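Long-range contacts in IroE-like serine hydrolase (Shewanella oneidensis, PDB 3GFF), which probably hydrolyses ester bonds as a serine hydrolase of the esterase D family, built on an alpha/beta-hydrolase fold: residues A[84-88]-A[107-111]; A[118-122]-A[159-163]; A[149-153]-A[165-170]. All coordinates share one frame; numbering follows the deposited sequence.

The three contacts lie within one alpha/beta-hydrolase domain, whose central mixed sheet carries helices on its faces. Contact 1 (84-88 with 107-111) closes first along the chain and sits outermost, joining helix 86-89 to the loop that leads to helix 114-132. Contacts 2 and 3 interlock in sequence, since their segments alternate. Helix 114-132 meets loop 159-163 in contact 2, and that loop runs into strand 164-168, which packs against helix 146-156 in contact 3. Their centres are about 13 Å apart and touch through Leu-118 and Val-150; the centre of contact 1 is about 20 Å from that of contact 2 and about 17 Å from that of contact 3. Contact 3 borders the probable catalytic centre.

Contact 1: residues A[84-88]-A[107-111]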
ATOM      1  N   THR A  84     -16.602  17.255   8.806  1.00 27.56           N
ATOM      2  CA  THR A  84     -16.954  18.161   9.880  1.00 26.07           C
ATOM      3  C   THR A  84     -17.858  17.225  10.728  1.00 26.28           C
ATOM      4  O   THR A  84     -17.379  16.581  11.665  1.00 25.57           O
ATOM      5  CB  THR A  84     -17.646  19.399   9.355  1.00 25.83           C
ATOM      6  OG1 THR A  84     -18.882  19.033   8.750  1.00 26.26           O
ATOM      7  CG2 THR A  84     -16.757  20.124   8.319  1.00 24.84           C
ATOM      8  N   ASN A  85     -19.130  17.084  10.341  1.00 26.18           N
ATOM      9  CA  ASN A  85     -20.050  16.151  11.012  1.00 25.91           C
ATOM     10  C   ASN A  85     -20.230  14.856  10.159  1.00 26.57           C
ATOM     11  O   ASN A  85     -21.091  14.740   9.270  1.00 26.79           O
ATOM     12  CB  ASN A  85     -21.375  16.849  11.317  1.00 24.33           C
ATOM     13  CG  ASN A  85     -22.264  16.066  12.275  1.00 22.93           C
ATOM     14  OD1 ASN A  85     -22.116  14.849  12.460  1.00 21.01           O
ATOM     15  ND2 ASN A  85     -23.234  16.764  12.848  1.00 20.91           N
ATOM     16  N   ARG A  86     -19.375  13.894  10.443  1.00 27.51           N
ATOM     17  CA  ARG A  86     -19.341  12.613   9.746  1.00 27.60           C
ATOM     18  C   ARG A  86     -20.628  11.778   9.872  1.00 27.69           C
ATOM     19  O   ARG A  86     -21.087  11.190   8.902  1.00 28.27           O
ATOM     20  CB  ARG A  86     -18.159  11.823  10.288  1.00 29.09           C
ATOM     21  CG  ARG A  86     -17.953  10.446   9.671  1.00 29.13           C
ATOM     22  CD  ARG A  86     -16.557   9.931   9.981  1.00 29.71           C
ATOM     23  NE  ARG A  86     -16.201   8.909   9.011  1.00 29.66           N
ATOM     24  CZ  ARG A  86     -16.318   7.599   9.217  1.00 31.01           C
ATOM     25  NH1 ARG A  86     -16.748   7.134  10.398  1.00 31.12           N
ATOM     26  NH2 ARG A  86     -15.984   6.748   8.242  1.00 29.38           N
HETATM   27  N   MSE A  87     -21.212  11.708  11.060  1.00 27.19           N
HETATM   28  CA  MSE A  87     -22.436  10.931  11.194  1.00 27.62           C
HETATM   29  C   MSE A  87     -23.576  11.591  10.425  1.00 25.10           C
HETATM   30  O   MSE A  87     -24.491  10.931  10.003  1.00 25.03           O
HETATM   31  CB  MSE A  87     -22.817  10.693  12.655  1.00 29.03           C
HETATM   32  CG  MSE A  87     -21.955   9.622  13.373  1.00 31.49           C
HETATM   33 SE   MSE A  87     -22.024   7.851  12.502  0.75 36.48          SE
HETATM   34  CE  MSE A  87     -23.902   7.628  12.783  1.00 32.01           C
ATOM     35  N   ARG A  88     -23.501  12.888  10.230  1.00 24.13           N
ATOM     36  CA  ARG A  88     -24.557  13.602   9.544  1.00 23.61           C
ATOM     37  C   ARG A  88     -24.431  13.387   8.059  1.00 24.11           C
ATOM     38  O   ARG A  88     -25.408  13.038   7.424  1.00 24.47           O
ATOM     39  CB  ARG A  88     -24.490  15.093   9.856  1.00 23.14           C
ATOM     40  CG  ARG A  88     -25.617  15.960   9.292  1.00 22.59           C
ATOM     41  CD  ARG A  88     -25.190  17.421   9.328  1.00 22.77           C
ATOM     42  NE  ARG A  88     -24.035  17.641   8.460  1.00 21.87           N
ATOM     43  CZ  ARG A  88     -23.328  18.765   8.394  1.00 22.09           C
ATOM     44  NH1 ARG A  88     -23.634  19.818   9.154  1.00 21.16           N
ATOM     45  NH2 ARG A  88     -22.295  18.845   7.562  1.00 21.63           N
ATOM     46  N   GLN A 107     -24.382  11.653  18.601  1.00 23.31           N
ATOM     47  CA  GLN A 107     -24.280  12.174  17.253  1.00 24.30           C
ATOM     48  C   GLN A 107     -25.149  11.408  16.206  1.00 24.21           C
ATOM     49  O   GLN A 107     -25.217  11.779  15.010  1.00 22.76           O
ATOM     50  CB  GLN A 107     -22.810  12.374  16.886  1.00 26.60           C
ATOM     51  CG  GLN A 107     -22.201  13.648  17.648  1.00 27.39           C
ATOM     52  CD  GLN A 107     -22.136  13.529  19.198  1.00 28.21           C
ATOM     53  OE1 GLN A 107     -22.858  14.225  19.908  1.00 29.37           O
ATOM     54  NE2 GLN A 107     -21.262  12.646  19.714  1.00 28.95           N
ATOM     55  N   TYR A 108     -25.863  10.386  16.681  1.00 23.00           N
ATOM     56  CA  TYR A 108     -26.858   9.681  15.861  1.00 22.06           C
ATOM     57  C   TYR A 108     -28.051  10.567  15.506  1.00 21.77           C
ATOM     58  O   TYR A 108     -28.723  10.330  14.477  1.00 21.46           O
ATOM     59  CB  TYR A 108     -27.335   8.404  16.547  1.00 22.64           C
ATOM     60  CG  TYR A 108     -26.493   7.212  16.185  1.00 22.69           C
ATOM     61  CD1 TYR A 108     -25.140   7.184  16.459  1.00 22.44           C
ATOM     62  CD2 TYR A 108     -27.057   6.119  15.563  1.00 23.28           C
ATOM     63  CE1 TYR A 108     -24.357   6.092  16.105  1.00 23.68           C
ATOM     64  CE2 TYR A 108     -26.302   5.016  15.226  1.00 24.21           C
ATOM     65  CZ  TYR A 108     -24.947   5.005  15.496  1.00 24.03           C
ATOM     66  OH  TYR A 108     -24.216   3.908  15.114  1.00 23.99           O
ATOM     67  N   GLN A 109     -28.292  11.586  16.336  1.00 20.07           N
ATOM     68  CA  GLN A 109     -29.382  12.540  16.136  1.00 21.69           C
ATOM     69  C   GLN A 109     -29.238  13.277  14.826  1.00 21.12           C
ATOM     70  O   GLN A 109     -30.211  13.778  14.322  1.00 21.84           O
ATOM     71  CB  GLN A 109     -29.446  13.581  17.275  1.00 21.87           C
ATOM     72  CG  GLN A 109     -28.277  14.579  17.279  1.00 21.85           C
ATOM     73  CD  GLN A 109     -28.106  15.309  18.614  1.00 22.93           C
ATOM     74  OE1 GLN A 109     -28.955  16.125  19.015  1.00 22.55           O
ATOM     75  NE2 GLN A 109     -26.964  15.048  19.290  1.00 21.58           N
ATOM     76  N   HIS A 110     -28.024  13.373  14.297  1.00 21.09           N
ATOM     77  CA  HIS A 110     -27.815  14.107  13.034  1.00 21.30           C
ATOM     78  C   HIS A 110     -27.841  13.240  11.811  1.00 20.21           C
ATOM     79  O   HIS A 110     -27.689  13.754  10.709  1.00 20.15           O
ATOM     80  CB  HIS A 110     -26.476  14.860  13.071  1.00 20.42           C
ATOM     81  CG  HIS A 110     -26.332  15.753  14.253  1.00 19.29           C
ATOM     82  ND1 HIS A 110     -25.556  15.425  15.341  1.00 20.09           N
ATOM     83  CD2 HIS A 110     -26.882  16.953  14.527  1.00 19.91           C
ATOM     84  CE1 HIS A 110     -25.610  16.398  16.225  1.00 19.98           C
ATOM     85  NE2 HIS A 110     -26.428  17.332  15.765  1.00 20.92           N
ATOM     86  N   THR A 111     -28.002  11.936  11.996  1.00 19.30           N
ATOM     87  CA  THR A 111     -27.984  11.027  10.853  1.00 20.76           C
ATOM     88  C   THR A 111     -29.030  11.343   9.780  1.00 21.75           C
ATOM     89  O   THR A 111     -30.088  11.947  10.061  1.00 22.34           O
ATOM     90  CB  THR A 111     -28.091   9.559  11.287  1.00 20.50           C
ATOM     91  OG1 THR A 111     -29.221   9.403  12.152  1.00 19.68           O
ATOM     92  CG2 THR A 111     -26.823   9.111  12.048  1.00 19.61           C
TER
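Met-87, a selenomethionine, and Tyr-108 make the aromatic part of this contact. The methyl CE of Met-87 stands over one face of the Tyr-108 ring, 3.9 Å from its centroid and displaced toward the rim, a CH-pi contact; SE is farther off and oblique to the ring. Bends at chi2 (-59°) and chi3 (-62°) fold the Met-87 chain so that its methyl reaches both this ring and Thr-111, whose CG2 lies at a tight 3.4 Å from Met-87 CE.

A polar group meets a second ring. Asn-85 ND2 sits over one face of His-110, 3.5 Å from His-110 CG, with the amide plane steeply inclined to the imidazole; Gln-109 CG covers the opposite face. The same amide caps the helix: Asn-85 OD1 accepts from Arg-88 N at 3.3 Å, the donor lying well above the carbonyl plane.

No hydrogen bond crosses between the segments. Backbone carbonyls instead receive CA-H...O contacts, with Arg-88 CA 3.3 Å from His-110 O and Thr-111 CA 3.6 Å from Met-87 O. Arg-88 lays CB and CG against His-110, while its guanidinium leads away to a salt bridge with Glu-24.

Met-87 also touches Phe-146 of helix 146-156. Between strand 77-81 and helix 114-132 of the alpha/beta-hydrolase fold, a short helix N-capped by Asn-85 thus packs against a 3-10 turn and is joined to it by a Met-aromatic contact.

Contact 2: residues A[118-122]-A[159-163]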
ATOM      1  N   LEU A 118     -23.833  14.724  -0.691  1.00 21.64           N
ATOM      2  CA  LEU A 118     -23.632  14.420  -2.106  1.00 22.09           C
ATOM      3  C   LEU A 118     -23.995  15.656  -2.953  1.00 22.89           C
ATOM      4  O   LEU A 118     -23.330  15.971  -3.947  1.00 23.21           O
ATOM      5  CB  LEU A 118     -24.447  13.195  -2.545  1.00 22.89           C
ATOM      6  CG  LEU A 118     -23.818  11.855  -2.150  1.00 24.21           C
ATOM      7  CD1 LEU A 118     -24.860  10.712  -2.144  1.00 23.20           C
ATOM      8  CD2 LEU A 118     -22.586  11.575  -3.086  1.00 22.39           C
ATOM      9  N   ASP A 119     -25.062  16.352  -2.572  1.00 24.21           N
ATOM     10  CA  ASP A 119     -25.446  17.584  -3.278  1.00 23.65           C
ATOM     11  C   ASP A 119     -24.321  18.602  -3.177  1.00 24.64           C
ATOM     12  O   ASP A 119     -24.011  19.317  -4.145  1.00 27.82           O
ATOM     13  CB  ASP A 119     -26.716  18.167  -2.698  1.00 24.32           C
ATOM     14  CG  ASP A 119     -27.949  17.344  -3.035  1.00 24.10           C
ATOM     15  OD1 ASP A 119     -27.930  16.493  -3.948  1.00 22.59           O
ATOM     16  OD2 ASP A 119     -28.941  17.546  -2.359  1.00 24.69           O
ATOM     17  N   PHE A 120     -23.712  18.688  -1.998  1.00 24.74           N
ATOM     18  CA  PHE A 120     -22.526  19.543  -1.783  1.00 22.56           C
ATOM     19  C   PHE A 120     -21.406  19.239  -2.789  1.00 21.28           C
ATOM     20  O   PHE A 120     -20.788  20.142  -3.341  1.00 20.29           O
ATOM     21  CB  PHE A 120     -22.014  19.442  -0.339  1.00 21.81           C
ATOM     22  CG  PHE A 120     -20.497  19.654  -0.206  1.00 21.41           C
ATOM     23  CD1 PHE A 120     -19.923  20.910  -0.382  1.00 21.43           C
ATOM     24  CD2 PHE A 120     -19.650  18.573   0.111  1.00 21.96           C
ATOM     25  CE1 PHE A 120     -18.527  21.104  -0.259  1.00 21.30           C
ATOM     26  CE2 PHE A 120     -18.230  18.754   0.200  1.00 20.89           C
ATOM     27  CZ  PHE A 120     -17.691  20.028   0.010  1.00 21.63           C
ATOM     28  N   ILE A 121     -21.163  17.961  -3.027  1.00 23.23           N
ATOM     29  CA  ILE A 121     -20.134  17.534  -3.970  1.00 23.75           C
ATOM     30  C   ILE A 121     -20.514  17.948  -5.398  1.00 23.17           C
ATOM     31  O   ILE A 121     -19.722  18.571  -6.094  1.00 23.27           O
ATOM     32  CB  ILE A 121     -19.856  16.008  -3.878  1.00 24.52           C
ATOM     33  CG1 ILE A 121     -19.241  15.660  -2.515  1.00 24.61           C
ATOM     34  CG2 ILE A 121     -18.945  15.524  -5.071  1.00 23.50           C
ATOM     35  CD1 ILE A 121     -19.107  14.169  -2.252  1.00 24.47           C
ATOM     36  N   GLU A 122     -21.741  17.650  -5.812  1.00 22.31           N
ATOM     37  CA  GLU A 122     -22.156  17.941  -7.181  1.00 22.28           C
ATOM     38  C   GLU A 122     -22.441  19.372  -7.497  1.00 22.74           C
ATOM     39  O   GLU A 122     -22.191  19.807  -8.625  1.00 23.15           O
ATOM     40  CB  GLU A 122     -23.387  17.104  -7.567  1.00 21.24           C
ATOM     41  CG  GLU A 122     -23.073  15.622  -7.614  1.00 20.71           C
ATOM     42  CD  GLU A 122     -24.127  14.801  -8.292  1.00 21.05           C
ATOM     43  OE1 GLU A 122     -25.172  14.495  -7.690  1.00 20.52           O
ATOM     44  OE2 GLU A 122     -23.878  14.394  -9.429  1.00 21.98           O
ATOM     45  N   ARG A 159     -26.631   9.446  -9.030  1.00 24.12           N
ATOM     46  CA  ARG A 159     -25.913  10.721  -9.140  1.00 24.42           C
ATOM     47  C   ARG A 159     -25.078  10.659 -10.402  1.00 23.77           C
ATOM     48  O   ARG A 159     -24.301   9.720 -10.567  1.00 23.24           O
ATOM     49  CB  ARG A 159     -25.011  11.002  -7.924  1.00 24.04           C
ATOM     50  CG  ARG A 159     -25.738  10.992  -6.599  1.00 24.59           C
ATOM     51  CD  ARG A 159     -27.047  11.792  -6.664  1.00 24.11           C
ATOM     52  NE  ARG A 159     -27.560  12.088  -5.332  1.00 24.28           N
ATOM     53  CZ  ARG A 159     -27.321  13.217  -4.648  1.00 25.06           C
ATOM     54  NH1 ARG A 159     -26.564  14.182  -5.146  1.00 24.31           N
ATOM     55  NH2 ARG A 159     -27.867  13.389  -3.451  1.00 24.04           N
ATOM     56  N   PRO A 160     -25.265  11.639 -11.309  1.00 23.73           N
ATOM     57  CA  PRO A 160     -24.574  11.644 -12.610  1.00 23.05           C
ATOM     58  C   PRO A 160     -23.072  11.954 -12.651  1.00 22.47           C
ATOM     59  O   PRO A 160     -22.423  11.600 -13.621  1.00 22.31           O
ATOM     60  CB  PRO A 160     -25.407  12.652 -13.432  1.00 23.69           C
ATOM     61  CG  PRO A 160     -26.008  13.547 -12.444  1.00 23.40           C
ATOM     62  CD  PRO A 160     -26.235  12.751 -11.196  1.00 24.01           C
ATOM     63  N   LEU A 161     -22.538  12.583 -11.605  1.00 23.25           N
ATOM     64  CA  LEU A 161     -21.140  12.973 -11.525  1.00 23.60           C
ATOM     65  C   LEU A 161     -20.139  11.800 -11.593  1.00 24.82           C
ATOM     66  O   LEU A 161     -19.096  11.906 -12.267  1.00 22.09           O
ATOM     67  CB  LEU A 161     -20.884  13.697 -10.193  1.00 22.90           C
ATOM     68  CG  LEU A 161     -19.456  14.161  -9.879  1.00 22.29           C
ATOM     69  CD1 LEU A 161     -18.990  15.218 -10.921  1.00 23.10           C
ATOM     70  CD2 LEU A 161     -19.293  14.723  -8.457  1.00 22.00           C
ATOM     71  N   PHE A 162     -20.444  10.719 -10.865  1.00 23.63           N
ATOM     72  CA  PHE A 162     -19.503   9.613 -10.711  1.00 24.84           C
ATOM     73  C   PHE A 162     -19.816   8.425 -11.630  1.00 23.95           C
ATOM     74  O   PHE A 162     -20.958   8.051 -11.749  1.00 23.63           O
ATOM     75  CB  PHE A 162     -19.502   9.070  -9.263  1.00 25.36           C
ATOM     76  CG  PHE A 162     -19.172  10.078  -8.207  1.00 25.69           C
ATOM     77  CD1 PHE A 162     -17.885  10.533  -8.044  1.00 26.08           C
ATOM     78  CD2 PHE A 162     -20.147  10.534  -7.327  1.00 27.12           C
ATOM     79  CE1 PHE A 162     -17.564  11.459  -7.030  1.00 26.71           C
ATOM     80  CE2 PHE A 162     -19.832  11.465  -6.313  1.00 26.20           C
ATOM     81  CZ  PHE A 162     -18.541  11.916  -6.178  1.00 26.33           C
ATOM     82  N   SER A 163     -18.791   7.839 -12.255  1.00 24.63           N
ATOM     83  CA  SER A 163     -18.970   6.618 -13.082  1.00 24.53           C
ATOM     84  C   SER A 163     -18.514   5.353 -12.355  1.00 22.95           C
ATOM     85  O   SER A 163     -18.899   4.236 -12.730  1.00 23.79           O
ATOM     86  CB  SER A 163     -18.225   6.725 -14.415  1.00 24.64           C
ATOM     87  OG  SER A 163     -16.875   7.107 -14.210  1.00 26.13           O
TER
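Arg-159 NH1 is shared by two carboxylates of helix 114-132. Its bond to Glu-122 OE1 is 2.9 Å long and fairly straight at 161°; the oxygen lies in the guanidinium plane and uses its anti lone pair. Asp-119 OD1 is the second acceptor, approached by both NH1 and NH2 of Arg-159 in weak, strongly bent bonds, the one from NH1 also 2.9 Å. The three residues form a salt-bridge network in which the two acids, one helical turn apart, would probably be held as anions by the arginine. Glu-122 OE1 meets the flat guanidinium of Arg-159 at its edge, and Leu-118 CB lies over a face, displaced toward the rim.

Glu-122 has a second task. Its chain is extended at chi2 (-166°), carrying the carboxylate across to the loop, where OE2 accepts from Leu-161 N at 3.1 Å, the donor nearly in line with the C-O bond. One side chain thus ties down both a guanidinium and a backbone N-H of the loop, and Pro-160 CD rests against the same oxygen.

Deeper in, the contact turns apolar. Ile-121 CG2 presses on Leu-161 CD2 at a tight 3.5 Å and also touches Phe-162 CZ, 3.8 Å away. Leu-118 CD2 comes to the edge of the Phe-162 ring, 4.2 Å from CE2.

The loop 159-163 links helix 146-156 to strand 164-168. Arg-159 NH2 also bonds to Gly-115 O of helix 114-132, while Leu-118 extends onto Val-150 and Ala-154 of helix 146-156, and the Phe-162 ring settles on Asn-139 and Leu-141 of strand 138-144.

Contact 3: residues A[149-153]-A[165-170]; sequences LVAME and YLALDT
Ala-151 and Met-152 set helix 146-156 against Ala-167 of strand 164-168, the return half of a beta-alpha-beta crossover that starts from strand 138-144, in an alpha/beta-hydrolase fold. The short axes run at 140° to each other and approach to 7.8 Å, a close spacing consistent with the small Ala-151 and Ala-167 facing each other there.

All the touching residues are buried, and no side of the contact faces solvent; the packing differs only in closeness. Both ends pack closely, with Leu-149 and Met-152 around Thr-170 and Ala-151 on Tyr-165. Just past the C-terminal end of strand 164-168, Thr-170 directs CG2 anti to its own backbone N, and this methyl lies 3.8 Å from Leu-149 N and 3.9 Å from Leu-149 CD2. Met-152, a selenomethionine, bends at chi2 (-48°) and brings CE back over the strand, 3.9 Å from Ala-167 CB. Beyond the segments, Met-152 and Leu-149 both rest on Tyr-179 of helix 178-189. The looser spot is the pair Ala-151 CB and Ala-167 CB, 4.4 Å apart. No hydrogen bond spans the two segments; van der Waals packing, mostly apolar, joins them.

Asp-169, between Leu-168 and Thr-170, keeps its side chain out of the contact. Its OD2 bonds to His-247 ND1, and with Ser-145 the geometry is consistent with a Ser-His-Asp catalytic triad. The probable nucleophile lies just before the helix and the probable acid just after the strand. At the other end of the strand, the Tyr-165 ring receives the backbone oxygen Ala-151 O over one face, offset toward the rim and 3.8 Å from Tyr-165 CD1.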
ATOM      1  N   LEU A 149     -21.038   4.008   2.589  1.00 24.37           N
ATOM      2  CA  LEU A 149     -22.477   4.231   2.508  1.00 23.89           C
ATOM      3  C   LEU A 149     -22.772   5.395   1.590  1.00 23.38           C
ATOM      4  O   LEU A 149     -23.837   5.417   1.000  1.00 23.74           O
ATOM      5  CB  LEU A 149     -23.098   4.518   3.882  1.00 23.88           C
ATOM      6  CG  LEU A 149     -23.170   3.367   4.866  1.00 23.85           C
ATOM      7  CD1 LEU A 149     -23.506   3.874   6.257  1.00 23.83           C
ATOM      8  CD2 LEU A 149     -24.204   2.346   4.358  1.00 23.99           C
ATOM      9  N   VAL A 150     -21.844   6.358   1.505  1.00 23.46           N
ATOM     10  CA  VAL A 150     -21.973   7.508   0.598  1.00 22.98           C
ATOM     11  C   VAL A 150     -21.895   6.998  -0.852  1.00 23.16           C
ATOM     12  O   VAL A 150     -22.694   7.400  -1.713  1.00 24.00           O
ATOM     13  CB  VAL A 150     -20.893   8.553   0.837  1.00 21.99           C
ATOM     14  CG1 VAL A 150     -20.988   9.660  -0.224  1.00 21.96           C
ATOM     15  CG2 VAL A 150     -20.965   9.117   2.255  1.00 20.99           C
ATOM     16  N   ALA A 151     -20.914   6.128  -1.115  1.00 24.59           N
ATOM     17  CA  ALA A 151     -20.774   5.452  -2.420  1.00 24.27           C
ATOM     18  C   ALA A 151     -22.071   4.738  -2.759  1.00 24.16           C
ATOM     19  O   ALA A 151     -22.610   4.940  -3.835  1.00 26.46           O
ATOM     20  CB  ALA A 151     -19.605   4.468  -2.421  1.00 23.02           C
HETATM   21  N   MSE A 152     -22.611   3.953  -1.821  1.00 25.24           N
HETATM   22  CA  MSE A 152     -23.855   3.196  -2.079  1.00 23.83           C
HETATM   23  C   MSE A 152     -25.018   4.102  -2.422  1.00 24.08           C
HETATM   24  O   MSE A 152     -25.779   3.801  -3.330  1.00 24.04           O
HETATM   25  CB  MSE A 152     -24.244   2.318  -0.877  1.00 24.37           C
HETATM   26  CG  MSE A 152     -23.283   1.149  -0.573  1.00 23.92           C
HETATM   27 SE   MSE A 152     -22.809   0.091  -2.169  0.75 23.92          SE
HETATM   28  CE  MSE A 152     -21.865  -1.354  -1.407  1.00 23.31           C
ATOM     29  N   GLU A 153     -25.164   5.197  -1.671  1.00 22.79           N
ATOM     30  CA  GLU A 153     -26.256   6.154  -1.873  1.00 23.26           C
ATOM     31  C   GLU A 153     -26.111   6.929  -3.213  1.00 23.58           C
ATOM     32  O   GLU A 153     -27.076   7.159  -3.929  1.00 24.96           O
ATOM     33  CB  GLU A 153     -26.336   7.073  -0.657  1.00 23.50           C
ATOM     34  CG  GLU A 153     -27.543   7.980  -0.605  1.00 23.07           C
ATOM     35  CD  GLU A 153     -28.866   7.234  -0.497  1.00 23.48           C
ATOM     36  OE1 GLU A 153     -28.888   5.972  -0.418  1.00 23.93           O
ATOM     37  OE2 GLU A 153     -29.881   7.919  -0.507  1.00 22.41           O
ATOM     38  N   TYR A 165     -17.280   3.583  -8.391  1.00 25.53           N
ATOM     39  CA  TYR A 165     -17.274   3.632  -6.941  1.00 24.61           C
ATOM     40  C   TYR A 165     -16.447   2.494  -6.342  1.00 23.49           C
ATOM     41  O   TYR A 165     -16.484   1.342  -6.801  1.00 24.12           O
ATOM     42  CB  TYR A 165     -18.707   3.498  -6.408  1.00 24.44           C
ATOM     43  CG  TYR A 165     -19.688   4.556  -6.891  1.00 24.07           C
ATOM     44  CD1 TYR A 165     -19.797   5.755  -6.223  1.00 23.77           C
ATOM     45  CD2 TYR A 165     -20.513   4.344  -7.982  1.00 22.42           C
ATOM     46  CE1 TYR A 165     -20.671   6.732  -6.641  1.00 23.39           C
ATOM     47  CE2 TYR A 165     -21.435   5.323  -8.391  1.00 22.73           C
ATOM     48  CZ  TYR A 165     -21.491   6.515  -7.702  1.00 23.19           C
ATOM     49  OH  TYR A 165     -22.341   7.543  -8.023  1.00 23.76           O
ATOM     50  N   LEU A 166     -15.729   2.853  -5.292  1.00 23.02           N
ATOM     51  CA  LEU A 166     -14.961   1.948  -4.489  1.00 22.90           C
ATOM     52  C   LEU A 166     -15.595   2.007  -3.127  1.00 23.85           C
ATOM     53  O   LEU A 166     -15.535   3.058  -2.472  1.00 26.44           O
ATOM     54  CB  LEU A 166     -13.467   2.311  -4.419  1.00 22.27           C
ATOM     55  CG  LEU A 166     -12.616   1.607  -5.485  1.00 22.84           C
ATOM     56  CD1 LEU A 166     -12.900   2.161  -6.860  1.00 23.29           C
ATOM     57  CD2 LEU A 166     -11.115   1.669  -5.132  1.00 21.95           C
ATOM     58  N   ALA A 167     -16.214   0.892  -2.717  1.00 22.52           N
ATOM     59  CA  ALA A 167     -16.881   0.779  -1.400  1.00 22.29           C
ATOM     60  C   ALA A 167     -16.060  -0.198  -0.551  1.00 21.52           C
ATOM     61  O   ALA A 167     -16.088  -1.384  -0.775  1.00 21.36           O
ATOM     62  CB  ALA A 167     -18.315   0.313  -1.566  1.00 18.83           C
ATOM     63  N   LEU A 168     -15.289   0.342   0.381  1.00 22.53           N
ATOM     64  CA  LEU A 168     -14.326  -0.424   1.178  1.00 22.88           C
ATOM     65  C   LEU A 168     -14.865  -0.721   2.594  1.00 23.37           C
ATOM     66  O   LEU A 168     -14.881   0.120   3.480  1.00 24.89           O
ATOM     67  CB  LEU A 168     -12.987   0.326   1.224  1.00 22.26           C
ATOM     68  CG  LEU A 168     -12.458   0.825  -0.150  1.00 22.22           C
ATOM     69  CD1 LEU A 168     -11.133   1.648  -0.033  1.00 20.82           C
ATOM     70  CD2 LEU A 168     -12.344  -0.358  -1.117  1.00 21.12           C
ATOM     71  N   ASP A 169     -15.312  -1.947   2.745  1.00 24.57           N
ATOM     72  CA  ASP A 169     -15.902  -2.490   3.968  1.00 24.64           C
ATOM     73  C   ASP A 169     -17.034  -1.621   4.441  1.00 23.08           C
ATOM     74  O   ASP A 169     -17.068  -1.167   5.565  1.00 24.54           O
ATOM     75  CB  ASP A 169     -14.863  -2.695   5.044  1.00 24.23           C
ATOM     76  CG  ASP A 169     -15.129  -3.938   5.853  1.00 25.04           C
ATOM     77  OD1 ASP A 169     -15.588  -4.930   5.248  1.00 25.03           O
ATOM     78  OD2 ASP A 169     -14.859  -3.930   7.065  1.00 23.97           O
ATOM     79  N   THR A 170     -17.972  -1.409   3.541  1.00 24.18           N
ATOM     80  CA  THR A 170     -19.150  -0.544   3.778  1.00 24.55           C
ATOM     81  C   THR A 170     -19.892  -0.917   5.066  1.00 24.11           C
ATOM     82  O   THR A 170     -20.132  -2.106   5.320  1.00 22.25           O
ATOM     83  CB  THR A 170     -20.122  -0.684   2.607  1.00 25.65           C
ATOM     84  OG1 THR A 170     -19.412  -0.392   1.396  1.00 27.29           O
ATOM     85  CG2 THR A 170     -21.358   0.264   2.750  1.00 24.73           C
TER